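Local coordinates for probable glutamine-binding lipoprotein GlnH (GLNBP) (Mycobacterium tuberculosis, PDB 6H20) that binds aspartate, glutamate and asparagine as a probable lipoprotein of the solute-binding family, linked to protein kinase G control of glutamate metabolism, at residues 22-30 against 126-137; 255-264 against 277-285. All coordinates share one frame; numbering follows the deposited sequence.

Contact 1 (22-30 against 126-137); sequences SQDCDPTAS and CERRKLVNFSTV. With ASN (asparagine), chain B.
A disulfide staples the N-terminal segment 22-30 to the segment that carries one of the ligand-pocket arginines, 126-137. Cys25 SG and Cys126 SG are joined at 2.0 Å with the CB-SG-SG-CB torsion at -98°, close to the relaxed right angle of such bridges. Pro27 lies against the bridge, its CB 3.9 Å from Cys126 SG. One helical turn on, Arg129 runs out as an extended chain and turns the edge of its guanidinium to the N-terminal segment: NE donates to Pro27 O at 2.7 Å, with the acceptor near the guanidinium plane and the donor in the carbonyl plane. On the same group NH1 donates to Asn133 OD1 at 3.0 Å, meeting that oxygen from above its carbonyl plane, while Phe134 N takes a lone pair in the plane. Phe134 turns the CD2 edge of its ring onto one face of the guanidinium, CD2 lying over its centre, so that bonds at the edge and an aromatic carbon on the face together fix how the flat group is turned. In this family 3 solute-binding protein the short helix 126-129 also serves the pocket: the neighbouring Arg128 sends NH1 and NH2 to the two carboxylate oxygens of the bound asparagine, NH1 reaching OXT at 2.8 Å in a nearly straight bond (170°). Farther along, Ser30 OG, held anti to its own backbone nitrogen (chi1 -174°), donates to Phe134 O at 2.7 Å on a lone pair; Asn251 of helix 244-259 bonds the same hydroxyl. Thr28 CB and its methyl CG2 both pack on the Val137 methyl CG2, CB at 3.7 Å, and beside them a water bridges Thr28 O and Val137 N.

Contact 2 (255-264 against 277-285); sequences ERIRNDGTWN and APAPPTPRY
Ala277 opens the contact by resting its methyl near the side chain of Asn264, and from there the C-terminal tail, 277-285, is laid along the end of helix 244-259 and the start of helix 262-270. Pro278 comes next, its CG 4.1 Å from Trp263 CH2, the two side chains crossing at about a right angle. Pro280 sits squarely over the indole: its CA is 3.8 Å from the centroid of the six-membered ring and 6° off the normal, a CH-pi contact, while its CB lies over the same ring system nearer the rim. That CB also touches Arg258 CG at 3.7 Å, so one proline touches a side chain from each helix. Trp263 is brought beneath it by a CG anti to the backbone nitrogen (chi1 -168°), and its NE1 bonds to Tyr138 O. These are the last two helices of the family 3 solute-binding fold, and the tail packs on them away from the ligand pocket. They are joined by a tight turn at Gly261, where Asp260 OD1 accepts from Thr262 N in an Asx turn and from Thr262 OG1 as well. Pro281 follows with CD 3.6 Å from Trp263 CZ2, and Pro281 O lies 2.9 Å from Arg258 NE. Arg258 is extended along the tail; Pro283 lies over one face of its guanidinium, with CG 3.7 Å from NH1, while NH2 is taken up by Val137 O and Thr136 OG1. Tyr285 ends the run. Tyr285 OH donates to Glu255 OE2 at 2.5 Å, on the lone pair of that oxygen pointing away from OE1; carboxylate and ring are nearly coplanar, and OE2 lies at the ring edge. Glu255 reaches it by bending at chi2 (-79°). A water links Tyr285 OH with Arg258 NH1.

Overall arrangement
From the N terminus, the segment 22-30 is closed by contact 1 onto 126-137, a loop of about a hundred residues that takes in the strands and helices between. Contact 2 comes later in the chain and closes a short loop of twelve residues, within which most of helix 262-270 lies. The two are in series, neither nested nor crossed, with centres about 19 Å apart. They meet through the two-stranded parallel sheet of 29-30 and 284-285, beside which Asp26 and Arg284 form a salt bridge and Thr136 packs on Tyr285. The 22-30 segment and the C-terminal tail are thereby joined to each other and to helix 244-259.

Contact 1 (22-30 against 126-137)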
loop_
_atom_site.group_PDB
_atom_site.type_symbol
_atom_site.label_atom_id
_atom_site.label_comp_id
_atom_site.label_asym_id
_atom_site.label_seq_id
_atom_site.Cartn_x
_atom_site.Cartn_y
_atom_site.Cartn_z
ATOM N N SER A 22 -14.010 14.104 0.796
ATOM C CA SER A 22 -13.059 13.086 0.368
ATOM C C SER A 22 -13.738 11.951 -0.385
ATOM O O SER A 22 -13.097 11.284 -1.203
ATOM C CB SER A 22 -12.318 12.532 1.583
ATOM O OG SER A 22 -13.212 11.834 2.432
ATOM N N GLN A 23 -15.022 11.708 -0.127
ATOM C CA GLN A 23 -15.755 10.619 -0.760
ATOM C C GLN A 23 -16.640 11.087 -1.909
ATOM O O GLN A 23 -17.414 10.286 -2.445
ATOM C CB GLN A 23 -16.580 9.855 0.277
ATOM C CG GLN A 23 -15.744 9.253 1.392
ATOM C CD GLN A 23 -14.566 8.459 0.863
ATOM O OE1 GLN A 23 -14.731 7.564 0.034
ATOM N NE2 GLN A 23 -13.369 8.787 1.337
ATOM N N ASP A 24 -16.535 12.363 -2.296
ATOM C CA ASP A 24 -17.348 12.901 -3.385
ATOM C C ASP A 24 -17.265 12.033 -4.634
ATOM O O ASP A 24 -18.276 11.794 -5.305
ATOM C CB ASP A 24 -16.885 14.322 -3.717
ATOM C CG ASP A 24 -17.629 15.382 -2.929
ATOM O OD1 ASP A 24 -18.461 15.016 -2.074
ATOM O OD2 ASP A 24 -17.382 16.584 -3.168
ATOM N N CYS A 25 -16.072 11.539 -4.951
ATOM C CA CYS A 25 -15.824 10.884 -6.226
ATOM C C CYS A 25 -16.111 9.387 -6.215
ATOM O O CYS A 25 -16.022 8.759 -7.276
ATOM C CB CYS A 25 -14.384 11.149 -6.689
ATOM S SG CYS A 25 -13.135 10.033 -6.000
ATOM N N ASP A 26 -16.471 8.805 -5.060
ATOM C CA ASP A 26 -16.651 7.360 -4.922
ATOM C C ASP A 26 -15.396 6.657 -5.428
ATOM O O ASP A 26 -15.427 5.982 -6.467
ATOM C CB ASP A 26 -17.885 6.885 -5.694
ATOM C CG ASP A 26 -18.226 5.433 -5.420
ATOM O OD1 ASP A 26 -17.654 4.842 -4.481
ATOM O OD2 ASP A 26 -19.066 4.879 -6.158
ATOM N N PRO A 27 -14.279 6.775 -4.707
ATOM C CA PRO A 27 -12.986 6.462 -5.324
ATOM C C PRO A 27 -12.799 5.002 -5.686
ATOM O O PRO A 27 -12.074 4.717 -6.648
ATOM C CB PRO A 27 -11.970 6.929 -4.269
ATOM C CG PRO A 27 -12.716 6.807 -2.978
ATOM C CD PRO A 27 -14.141 7.167 -3.292
ATOM N N THR A 28 -13.426 4.063 -4.966
ATOM C CA THR A 28 -13.082 2.659 -5.168
ATOM C C THR A 28 -13.770 2.013 -6.366
ATOM O O THR A 28 -13.438 0.870 -6.689
ATOM C CB THR A 28 -13.368 1.829 -3.917
ATOM O OG1 THR A 28 -14.769 1.860 -3.631
ATOM C CG2 THR A 28 -12.578 2.365 -2.715
ATOM N N ALA A 29 -14.705 2.694 -7.026
ATOM C CA ALA A 29 -15.334 2.131 -8.214
ATOM C C ALA A 29 -14.387 2.229 -9.404
ATOM O O ALA A 29 -13.782 3.279 -9.649
ATOM C CB ALA A 29 -16.624 2.884 -8.525
ATOM N N SER A 30 -14.265 1.129 -10.152
ATOM C CA SER A 30 -13.297 1.051 -11.243
ATOM C C SER A 30 -13.971 0.520 -12.510
ATOM O O SER A 30 -15.199 0.452 -12.569
ATOM C CB SER A 30 -12.101 0.190 -10.806
ATOM O OG SER A 30 -11.053 0.164 -11.764
ATOM N N CYS A 126 -9.650 10.015 -3.800
ATOM C CA CYS A 126 -10.144 10.928 -4.825
ATOM C C CYS A 126 -9.038 11.839 -5.340
ATOM O O CYS A 126 -8.946 12.091 -6.549
ATOM C CB CYS A 126 -11.311 11.736 -4.277
ATOM S SG CYS A 126 -12.798 10.732 -4.115
ATOM N N GLU A 127 -8.185 12.345 -4.445
ATOM C CA GLU A 127 -7.087 13.194 -4.895
ATOM C C GLU A 127 -6.147 12.433 -5.823
ATOM O O GLU A 127 -5.711 12.966 -6.851
ATOM C CB GLU A 127 -6.321 13.763 -3.699
ATOM C CG GLU A 127 -6.976 14.982 -3.070
ATOM C CD GLU A 127 -7.289 16.075 -4.081
ATOM O OE1 GLU A 127 -8.486 16.353 -4.306
ATOM O OE2 GLU A 127 -6.340 16.656 -4.650
ATOM N N ARG A 128 -5.837 11.174 -5.493
ATOM C CA ARG A 128 -4.958 10.409 -6.373
ATOM C C ARG A 128 -5.638 10.080 -7.692
ATOM O O ARG A 128 -4.972 10.002 -8.729
ATOM C CB ARG A 128 -4.470 9.137 -5.676
ATOM C CG ARG A 128 -3.462 9.422 -4.584
ATOM C CD ARG A 128 -3.198 8.186 -3.745
ATOM N NE ARG A 128 -2.220 8.498 -2.703
ATOM C CZ ARG A 128 -1.793 7.619 -1.802
ATOM N NH1 ARG A 128 -2.251 6.372 -1.827
ATOM N NH2 ARG A 128 -0.889 7.980 -0.893
ATOM N N ARG A 129 -6.958 9.903 -7.675
ATOM C CA ARG A 129 -7.679 9.594 -8.903
ATOM C C ARG A 129 -7.703 10.752 -9.890
ATOM O O ARG A 129 -8.012 10.531 -11.069
ATOM C CB ARG A 129 -9.091 9.131 -8.569
ATOM C CG ARG A 129 -9.166 7.633 -8.386
ATOM C CD ARG A 129 -10.572 7.115 -8.617
ATOM N NE ARG A 129 -10.646 5.658 -8.735
ATOM C CZ ARG A 129 -10.348 4.972 -9.838
ATOM N NH1 ARG A 129 -9.933 5.603 -10.930
ATOM N NH2 ARG A 129 -10.470 3.651 -9.851
ATOM N N LYS A 130 -7.398 11.973 -9.444
ATOM C CA LYS A 130 -7.222 13.079 -10.382
ATOM C C LYS A 130 -5.967 12.905 -11.225
ATOM O O LYS A 130 -5.850 13.527 -12.289
ATOM C CB LYS A 130 -7.107 14.400 -9.616
ATOM C CG LYS A 130 -8.365 14.837 -8.883
ATOM C CD LYS A 130 -8.108 16.098 -8.069
ATOM C CE LYS A 130 -9.337 16.495 -7.273
ATOM N NZ LYS A 130 -9.781 17.882 -7.558
ATOM N N LEU A 131 -5.025 12.080 -10.767
ATOM C CA LEU A 131 -3.708 11.953 -11.372
ATOM C C LEU A 131 -3.408 10.580 -11.955
ATOM O O LEU A 131 -2.645 10.497 -12.920
ATOM C CB LEU A 131 -2.617 12.289 -10.341
ATOM C CG LEU A 131 -2.779 13.636 -9.647
ATOM C CD1 LEU A 131 -1.743 13.786 -8.544
ATOM C CD2 LEU A 131 -2.657 14.762 -10.667
ATOM N N VAL A 132 -3.946 9.500 -11.381
ATOM C CA VAL A 132 -3.692 8.148 -11.860
ATOM C C VAL A 132 -4.994 7.360 -11.828
ATOM O O VAL A 132 -5.978 7.765 -11.206
ATOM C CB VAL A 132 -2.625 7.414 -11.019
ATOM C CG1 VAL A 132 -1.315 8.195 -11.011
ATOM C CG2 VAL A 132 -3.122 7.187 -9.587
ATOM N N ASN A 133 -4.985 6.210 -12.491
ATOM C CA ASN A 133 -6.101 5.282 -12.413
ATOM C C ASN A 133 -5.810 4.181 -11.394
ATOM O O ASN A 133 -4.680 3.991 -10.950
ATOM C CB ASN A 133 -6.396 4.679 -13.785
ATOM C CG ASN A 133 -7.853 4.726 -14.105
ATOM O OD1 ASN A 133 -8.670 4.306 -13.291
ATOM N ND2 ASN A 133 -8.199 5.269 -15.265
ATOM N N PHE A 134 -6.856 3.436 -11.039
ATOM C CA PHE A 134 -6.715 2.333 -10.097
ATOM C C PHE A 134 -7.613 1.181 -10.516
ATOM O O PHE A 134 -8.705 1.383 -11.056
ATOM C CB PHE A 134 -7.152 2.707 -8.674
ATOM C CG PHE A 134 -6.240 3.686 -7.981
ATOM C CD1 PHE A 134 -5.070 3.253 -7.357
ATOM C CD2 PHE A 134 -6.571 5.027 -7.917
ATOM C CE1 PHE A 134 -4.237 4.153 -6.695
ATOM C CE2 PHE A 134 -5.743 5.938 -7.268
ATOM C CZ PHE A 134 -4.575 5.496 -6.646
ATOM N N SER A 135 -7.151 -0.030 -10.222
ATOM C CA SER A 135 -7.985 -1.221 -10.232
ATOM C C SER A 135 -9.018 -1.154 -9.111
ATOM O O SER A 135 -9.024 -0.243 -8.277
ATOM C CB SER A 135 -7.131 -2.461 -9.968
ATOM O OG SER A 135 -6.671 -2.481 -8.618
ATOM N N THR A 136 -9.902 -2.154 -9.103
ATOM C CA THR A 136 -10.749 -2.387 -7.943
ATOM C C THR A 136 -9.891 -2.729 -6.719
ATOM O O THR A 136 -8.684 -2.990 -6.806
ATOM C CB THR A 136 -11.718 -3.536 -8.209
ATOM O OG1 THR A 136 -10.989 -4.715 -8.585
ATOM C CG2 THR A 136 -12.716 -3.159 -9.315
ATOM N N VAL A 137 -10.540 -2.738 -5.555
ATOM C CA VAL A 137 -9.820 -2.914 -4.293
ATOM C C VAL A 137 -9.356 -4.357 -4.156
ATOM O O VAL A 137 -10.157 -5.293 -4.276
ATOM C CB VAL A 137 -10.734 -2.529 -3.120
ATOM C CG1 VAL A 137 -10.048 -2.809 -1.771
ATOM C CG2 VAL A 137 -11.181 -1.082 -3.234
HETATM N N ASN B . -1.556 2.903 2.140
HETATM C CA ASN B . -0.979 4.186 2.539
HETATM C C ASN B . -0.841 5.078 1.319
HETATM O O ASN B . -0.166 6.122 1.378
HETATM C CB ASN B . 0.375 3.985 3.222
HETATM C CG ASN B . 1.437 3.481 2.276
HETATM O OD1 ASN B . 1.156 2.975 1.194
HETATM N ND2 ASN B . 2.678 3.651 2.671
HETATM O OXT ASN B . -1.417 4.737 0.263
HETATM O O HOH W 1 -13.453 -1.778 -5.993
HETATM O O HOH W 2 -10.843 1.799 -7.696
HETATM O O HOH W 3 -11.147 3.308 -12.873
#

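Contact 2 (255-264 against 277-285)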
loop_
_atom_site.group_PDB
_atom_site.type_symbol
_atom_site.label_atom_id
_atom_site.label_comp_id
_atom_site.label_asym_id
_atom_site.label_seq_id
_atom_site.Cartn_x
_atom_site.Cartn_y
_atom_site.Cartn_z
ATOM N N GLU A 255 -10.767 -10.303 -10.430
ATOM C CA GLU A 255 -11.919 -11.209 -10.429
ATOM C C GLU A 255 -11.470 -12.662 -10.400
ATOM O O GLU A 255 -12.020 -13.481 -9.645
ATOM C CB GLU A 255 -12.798 -10.979 -11.663
ATOM C CG GLU A 255 -13.613 -9.686 -11.650
ATOM C CD GLU A 255 -14.864 -9.780 -10.791
ATOM O OE1 GLU A 255 -15.218 -10.896 -10.333
ATOM O OE2 GLU A 255 -15.505 -8.729 -10.586
ATOM N N ARG A 256 -10.462 -13.008 -11.204
ATOM C CA ARG A 256 -9.970 -14.382 -11.185
ATOM C C ARG A 256 -9.499 -14.789 -9.796
ATOM O O ARG A 256 -9.926 -15.823 -9.272
ATOM C CB ARG A 256 -8.852 -14.593 -12.200
ATOM C CG ARG A 256 -8.405 -16.044 -12.189
ATOM C CD ARG A 256 -7.312 -16.315 -13.188
ATOM N NE ARG A 256 -6.091 -15.520 -13.019
ATOM C CZ ARG A 256 -5.143 -15.767 -12.114
ATOM N NH1 ARG A 256 -5.284 -16.759 -11.239
ATOM N NH2 ARG A 256 -4.049 -15.012 -12.078
ATOM N N ILE A 257 -8.619 -13.995 -9.181
ATOM C CA ILE A 257 -8.017 -14.451 -7.926
ATOM C C ILE A 257 -9.003 -14.402 -6.762
ATOM O O ILE A 257 -8.878 -15.183 -5.808
ATOM C CB ILE A 257 -6.682 -13.747 -7.615
ATOM C CG1 ILE A 257 -6.890 -12.264 -7.301
ATOM C CG2 ILE A 257 -5.692 -13.966 -8.745
ATOM C CD1 ILE A 257 -5.611 -11.583 -6.724
ATOM N N ARG A 258 -9.988 -13.497 -6.795
ATOM C CA ARG A 258 -10.994 -13.516 -5.731
ATOM C C ARG A 258 -11.829 -14.786 -5.768
ATOM O O ARG A 258 -12.334 -15.223 -4.728
ATOM C CB ARG A 258 -11.929 -12.315 -5.825
ATOM C CG ARG A 258 -11.268 -10.983 -5.527
ATOM C CD ARG A 258 -12.334 -9.921 -5.346
ATOM N NE ARG A 258 -11.807 -8.564 -5.430
ATOM C CZ ARG A 258 -11.715 -7.855 -6.556
ATOM N NH1 ARG A 258 -12.099 -8.371 -7.725
ATOM N NH2 ARG A 258 -11.231 -6.623 -6.517
ATOM N N ASN A 259 -11.979 -15.393 -6.946
ATOM C CA ASN A 259 -12.914 -16.493 -7.127
ATOM C C ASN A 259 -12.253 -17.853 -7.298
ATOM O O ASN A 259 -12.935 -18.875 -7.150
ATOM C CB ASN A 259 -13.804 -16.200 -8.341
ATOM C CG ASN A 259 -14.852 -15.190 -8.022
ATOM O OD1 ASN A 259 -15.854 -15.517 -7.374
ATOM N ND2 ASN A 259 -14.634 -13.951 -8.427
ATOM N N ASP A 260 -10.962 -17.908 -7.611
ATOM C CA ASP A 260 -10.311 -19.183 -7.868
ATOM C C ASP A 260 -9.486 -19.679 -6.692
ATOM O O ASP A 260 -8.746 -20.654 -6.837
ATOM C CB ASP A 260 -9.509 -19.161 -9.178
ATOM C CG ASP A 260 -8.169 -18.436 -9.074
ATOM O OD1 ASP A 260 -7.796 -17.909 -7.989
ATOM O OD2 ASP A 260 -7.451 -18.398 -10.105
ATOM N N GLY A 261 -9.588 -19.019 -5.537
ATOM C CA GLY A 261 -8.865 -19.422 -4.352
ATOM C C GLY A 261 -7.514 -18.761 -4.178
ATOM O O GLY A 261 -6.913 -18.892 -3.101
ATOM N N THR A 262 -7.012 -18.047 -5.192
ATOM C CA THR A 262 -5.658 -17.498 -5.107
ATOM C C THR A 262 -5.565 -16.392 -4.065
ATOM O O THR A 262 -4.597 -16.338 -3.297
ATOM C CB THR A 262 -5.215 -16.966 -6.472
ATOM O OG1 THR A 262 -5.193 -18.037 -7.421
ATOM C CG2 THR A 262 -3.815 -16.374 -6.379
ATOM N N TRP A 263 -6.560 -15.506 -4.013
ATOM C CA TRP A 263 -6.531 -14.437 -3.019
ATOM C C TRP A 263 -6.487 -15.016 -1.611
ATOM O O TRP A 263 -5.680 -14.590 -0.775
ATOM C CB TRP A 263 -7.742 -13.522 -3.203
ATOM C CG TRP A 263 -7.655 -12.251 -2.432
ATOM C CD1 TRP A 263 -7.209 -11.053 -2.895
ATOM C CD2 TRP A 263 -8.017 -12.045 -1.057
ATOM N NE1 TRP A 263 -7.270 -10.106 -1.904
ATOM C CE2 TRP A 263 -7.765 -10.682 -0.766
ATOM C CE3 TRP A 263 -8.542 -12.867 -0.053
ATOM C CZ2 TRP A 263 -8.008 -10.129 0.489
ATOM C CZ3 TRP A 263 -8.782 -12.308 1.200
ATOM C CH2 TRP A 263 -8.515 -10.951 1.451
ATOM N N ASN A 264 -7.334 -16.011 -1.339
ATOM C CA ASN A 264 -7.325 -16.645 -0.021
ATOM C C ASN A 264 -5.957 -17.242 0.295
ATOM O O ASN A 264 -5.451 -17.119 1.422
ATOM C CB ASN A 264 -8.399 -17.731 0.019
ATOM C CG ASN A 264 -8.476 -18.417 1.359
ATOM O OD1 ASN A 264 -9.040 -17.878 2.315
ATOM N ND2 ASN A 264 -7.895 -19.608 1.444
ATOM N N ALA A 277 -8.634 -15.185 7.489
ATOM C CA ALA A 277 -8.856 -14.463 6.245
ATOM C C ALA A 277 -10.312 -14.017 6.151
ATOM O O ALA A 277 -11.218 -14.814 6.427
ATOM C CB ALA A 277 -8.518 -15.371 5.063
ATOM N N PRO A 278 -10.579 -12.765 5.802
ATOM C CA PRO A 278 -11.945 -12.351 5.491
ATOM C C PRO A 278 -12.256 -12.777 4.062
ATOM O O PRO A 278 -11.414 -13.341 3.364
ATOM C CB PRO A 278 -11.861 -10.831 5.589
ATOM C CG PRO A 278 -10.475 -10.527 5.067
ATOM C CD PRO A 278 -9.607 -11.683 5.558
ATOM N N ALA A 279 -13.488 -12.520 3.643
ATOM C CA ALA A 279 -13.785 -12.605 2.227
ATOM C C ALA A 279 -12.949 -11.554 1.503
ATOM O O ALA A 279 -12.619 -10.514 2.082
ATOM C CB ALA A 279 -15.261 -12.313 1.981
ATOM N N PRO A 280 -12.573 -11.797 0.249
ATOM C CA PRO A 280 -11.879 -10.756 -0.505
ATOM C C PRO A 280 -12.754 -9.530 -0.612
ATOM O O PRO A 280 -13.998 -9.625 -0.589
ATOM C CB PRO A 280 -11.657 -11.404 -1.883
ATOM C CG PRO A 280 -11.883 -12.849 -1.706
ATOM C CD PRO A 280 -12.802 -13.018 -0.539
ATOM N N PRO A 281 -12.158 -8.347 -0.733
ATOM C CA PRO A 281 -12.963 -7.133 -0.909
ATOM C C PRO A 281 -13.849 -7.265 -2.137
ATOM O O PRO A 281 -13.429 -7.789 -3.169
ATOM C CB PRO A 281 -11.918 -6.025 -1.094
ATOM C CG PRO A 281 -10.631 -6.605 -0.678
ATOM C CD PRO A 281 -10.710 -8.085 -0.812
ATOM N N THR A 282 -15.089 -6.815 -2.008
ATOM C CA THR A 282 -16.019 -6.903 -3.130
ATOM C C THR A 282 -15.716 -5.794 -4.132
ATOM O O THR A 282 -15.633 -4.625 -3.745
ATOM C CB THR A 282 -17.455 -6.770 -2.622
ATOM O OG1 THR A 282 -17.756 -7.878 -1.760
ATOM C CG2 THR A 282 -18.437 -6.761 -3.781
ATOM N N PRO A 283 -15.522 -6.118 -5.411
ATOM C CA PRO A 283 -15.218 -5.073 -6.394
ATOM C C PRO A 283 -16.435 -4.212 -6.675
ATOM O O PRO A 283 -17.581 -4.673 -6.634
ATOM C CB PRO A 283 -14.819 -5.870 -7.641
ATOM C CG PRO A 283 -15.583 -7.166 -7.504
ATOM C CD PRO A 283 -15.548 -7.461 -6.017
ATOM N N ARG A 284 -16.173 -2.942 -6.958
ATOM C CA ARG A 284 -17.197 -1.986 -7.349
ATOM C C ARG A 284 -16.835 -1.430 -8.721
ATOM O O ARG A 284 -15.674 -1.080 -8.963
ATOM C CB ARG A 284 -17.285 -0.860 -6.318
ATOM C CG ARG A 284 -18.244 0.249 -6.687
ATOM C CD ARG A 284 -18.098 1.445 -5.757
ATOM N NE ARG A 284 -19.275 1.645 -4.918
ATOM C CZ ARG A 284 -20.337 2.358 -5.282
ATOM N NH1 ARG A 284 -20.375 2.939 -6.475
ATOM N NH2 ARG A 284 -21.364 2.491 -4.454
ATOM N N TYR A 285 -17.823 -1.349 -9.613
ATOM C CA TYR A 285 -17.606 -0.908 -10.986
ATOM C C TYR A 285 -18.442 0.327 -11.300
ATOM O O TYR A 285 -19.613 0.404 -10.919
ATOM C CB TYR A 285 -17.957 -2.035 -11.972
ATOM C CG TYR A 285 -17.056 -3.238 -11.817
ATOM C CD1 TYR A 285 -15.699 -3.143 -12.107
ATOM C CD2 TYR A 285 -17.551 -4.458 -11.363
ATOM C CE1 TYR A 285 -14.857 -4.236 -11.950
ATOM C CE2 TYR A 285 -16.718 -5.565 -11.210
ATOM C CZ TYR A 285 -15.370 -5.441 -11.506
ATOM O OH TYR A 285 -14.531 -6.522 -11.362
HETATM O O HOH W 4 -11.986 -6.692 -10.266
#